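Local atomic coordinates of AT27789p (Drosophila melanogaster, PDB entry 5UZM), a protein that probably binds mRNA as the hnRNP F/H homolog Glorund, of which this chain is the second quasi-RNA recognition motif (qRRM2). Residues A[12-17]-A[52-57]. Residues are numbered along the deposited sequence; the frame is centred on the assembly and turned at random.
Sequences KLRGLP and TGEAFV
Ala55 presents its small CB to Leu16, and Leu16 CD1 rests on the low surface made by this methyl, 3.6 Å from Ala55 CB. Leu16 CG stands beside its own backbone N (chi1 -65°), which turns the branch in over residues 53-55. Leu13 CD1 lies farther from the Ala55 methyl, on the same face, and meets Val57 CG2 at 4.0 Å, the two side chains slanting across each other. Phe43, Ile81 and Ile83 from the flanking strands join this apolar face.

The backbones supply the frame: Leu13 and Ala55 form an antiparallel hydrogen-bonded pair, with a nearly straight bond from Leu13 N to Ala55 O (2.8 Å, 173° at the hydrogen) and a more bent return from Ala55 N to Leu13 O. Strands 10-14 and 54-58 are neighbours in the sheet order 41-45, 54-58, 10-14, 79-85, 75-76; in this quasi-RRM they occupy the places where canonical RRMs carry RNP2 and RNP1. Past the Leu13-Ala55 pair, at the corner of the chain, Gly53 O accepts from Leu16 N at 3.1 Å, while Gly15 N adds a weak bond. Both glycines have positive phi, where a CB would jam against the preceding carbonyl O.

The reverse face is built differently. The Lys12 chain, swung away from its own N, runs alongside Phe56; CG lies over one ring face, 4.2 Å from the ring centroid, in a CH-pi contact, and CD reaches Phe56 CZ at 3.7 Å. Beyond this aliphatic ridge NZ pairs with Glu90 of helix 88-94, whose Met91 and Ala94 also touch Phe56. Arg14, bending between CG and CD, and Glu54 lie side by side, their flat ends turned 51° apart, and the 3.6 Å separation of Arg14 NE from Glu54 OE1 makes a long salt bridge.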
loop_
_atom_site.group_PDB
_atom_site.type_symbol
_atom_site.label_atom_id
_atom_site.label_comp_id
_atom_site.label_asym_id
_atom_site.label_seq_id
_atom_site.Cartn_x
_atom_site.Cartn_y
_atom_site.Cartn_z
ATOM N N LYS A 12 -2.900 3.991 1.864
ATOM C CA LYS A 12 -3.843 3.006 1.360
ATOM C C LYS A 12 -3.831 3.048 -0.159
ATOM O O LYS A 12 -3.831 4.128 -0.747
ATOM C CB LYS A 12 -5.266 3.313 1.883
ATOM C CG LYS A 12 -6.311 2.297 1.437
ATOM C CD LYS A 12 -7.632 2.564 2.173
ATOM C CE LYS A 12 -8.224 3.918 1.825
ATOM N NZ LYS A 12 -9.516 4.190 2.563
ATOM N N LEU A 13 -3.808 1.876 -0.802
ATOM C CA LEU A 13 -3.812 1.752 -2.258
ATOM C C LEU A 13 -5.157 1.225 -2.730
ATOM O O LEU A 13 -5.776 0.432 -2.041
ATOM C CB LEU A 13 -2.733 0.775 -2.744
ATOM C CG LEU A 13 -1.318 0.979 -2.223
ATOM C CD1 LEU A 13 -0.369 -0.040 -2.887
ATOM C CD2 LEU A 13 -0.800 2.382 -2.419
ATOM N N ARG A 14 -5.613 1.674 -3.894
ATOM C CA ARG A 14 -6.820 1.166 -4.525
ATOM C C ARG A 14 -6.574 0.980 -6.019
ATOM O O ARG A 14 -5.760 1.695 -6.637
ATOM C CB ARG A 14 -8.002 2.139 -4.279
ATOM C CG ARG A 14 -9.307 1.708 -4.884
ATOM C CD ARG A 14 -10.376 2.729 -4.479
ATOM N NE ARG A 14 -10.357 2.961 -3.033
ATOM C CZ ARG A 14 -10.855 4.037 -2.436
ATOM N NH1 ARG A 14 -11.412 5.001 -3.156
ATOM N NH2 ARG A 14 -10.794 4.152 -1.117
ATOM N N GLY A 15 -7.197 -0.041 -6.592
ATOM C CA GLY A 15 -7.092 -0.290 -8.009
ATOM C C GLY A 15 -6.109 -1.359 -8.422
ATOM O O GLY A 15 -5.776 -1.445 -9.598
ATOM N N LEU A 16 -5.620 -2.154 -7.477
ATOM C CA LEU A 16 -4.550 -3.096 -7.771
ATOM C C LEU A 16 -4.981 -4.173 -8.769
ATOM O O LEU A 16 -6.146 -4.601 -8.775
ATOM C CB LEU A 16 -4.097 -3.752 -6.477
ATOM C CG LEU A 16 -3.439 -2.809 -5.460
ATOM C CD1 LEU A 16 -3.234 -3.467 -4.082
ATOM C CD2 LEU A 16 -2.085 -2.355 -6.031
ATOM N N PRO A 17 -4.040 -4.661 -9.579
ATOM C CA PRO A 17 -4.285 -5.848 -10.419
ATOM C C PRO A 17 -4.750 -7.062 -9.609
ATOM O O PRO A 17 -4.410 -7.211 -8.446
ATOM C CB PRO A 17 -2.916 -6.115 -11.054
ATOM C CG PRO A 17 -2.083 -4.912 -10.823
ATOM C CD PRO A 17 -2.643 -4.155 -9.671
ATOM N N THR A 52 -9.848 -7.387 -2.419
ATOM C CA THR A 52 -10.675 -6.254 -2.837
ATOM C C THR A 52 -9.977 -5.327 -3.825
ATOM O O THR A 52 -10.643 -4.442 -4.373
ATOM C CB THR A 52 -11.099 -5.415 -1.637
ATOM O OG1 THR A 52 -9.945 -4.770 -1.073
ATOM C CG2 THR A 52 -11.788 -6.268 -0.571
ATOM N N GLY A 53 -8.682 -5.493 -4.064
ATOM C CA GLY A 53 -7.937 -4.527 -4.852
ATOM C C GLY A 53 -7.386 -3.375 -4.038
ATOM O O GLY A 53 -6.785 -2.458 -4.620
ATOM N N GLU A 54 -7.543 -3.398 -2.729
ATOM C CA GLU A 54 -6.967 -2.406 -1.839
ATOM C C GLU A 54 -5.805 -3.013 -1.061
ATOM O O GLU A 54 -5.717 -4.232 -0.882
ATOM C CB GLU A 54 -8.010 -1.857 -0.879
ATOM C CG GLU A 54 -9.206 -1.184 -1.598
ATOM C CD GLU A 54 -10.375 -0.846 -0.654
ATOM O OE1 GLU A 54 -10.818 0.328 -0.662
ATOM O OE2 GLU A 54 -10.850 -1.757 0.088
ATOM N N ALA A 55 -4.908 -2.147 -0.591
ATOM C CA ALA A 55 -3.793 -2.607 0.232
ATOM C C ALA A 55 -3.379 -1.469 1.138
ATOM O O ALA A 55 -3.710 -0.323 0.878
ATOM C CB ALA A 55 -2.596 -3.056 -0.605
ATOM N N PHE A 56 -2.610 -1.786 2.180
ATOM C CA PHE A 56 -1.994 -0.766 3.024
ATOM C C PHE A 56 -0.493 -0.980 2.974
ATOM O O PHE A 56 -0.044 -2.126 2.913
ATOM C CB PHE A 56 -2.453 -0.853 4.468
ATOM C CG PHE A 56 -3.855 -0.397 4.673
ATOM C CD1 PHE A 56 -4.890 -1.271 4.467
ATOM C CD2 PHE A 56 -4.131 0.906 5.034
ATOM C CE1 PHE A 56 -6.212 -0.862 4.644
ATOM C CE2 PHE A 56 -5.446 1.316 5.193
ATOM C CZ PHE A 56 -6.470 0.439 5.017
ATOM N N VAL A 57 0.277 0.101 2.958
ATOM C CA VAL A 57 1.737 0.022 2.952
ATOM C C VAL A 57 2.256 0.957 4.038
ATOM O O VAL A 57 1.835 2.116 4.114
ATOM C CB VAL A 57 2.324 0.379 1.564
ATOM C CG1 VAL A 57 3.862 0.350 1.595
ATOM C CG2 VAL A 57 1.754 -0.590 0.490
#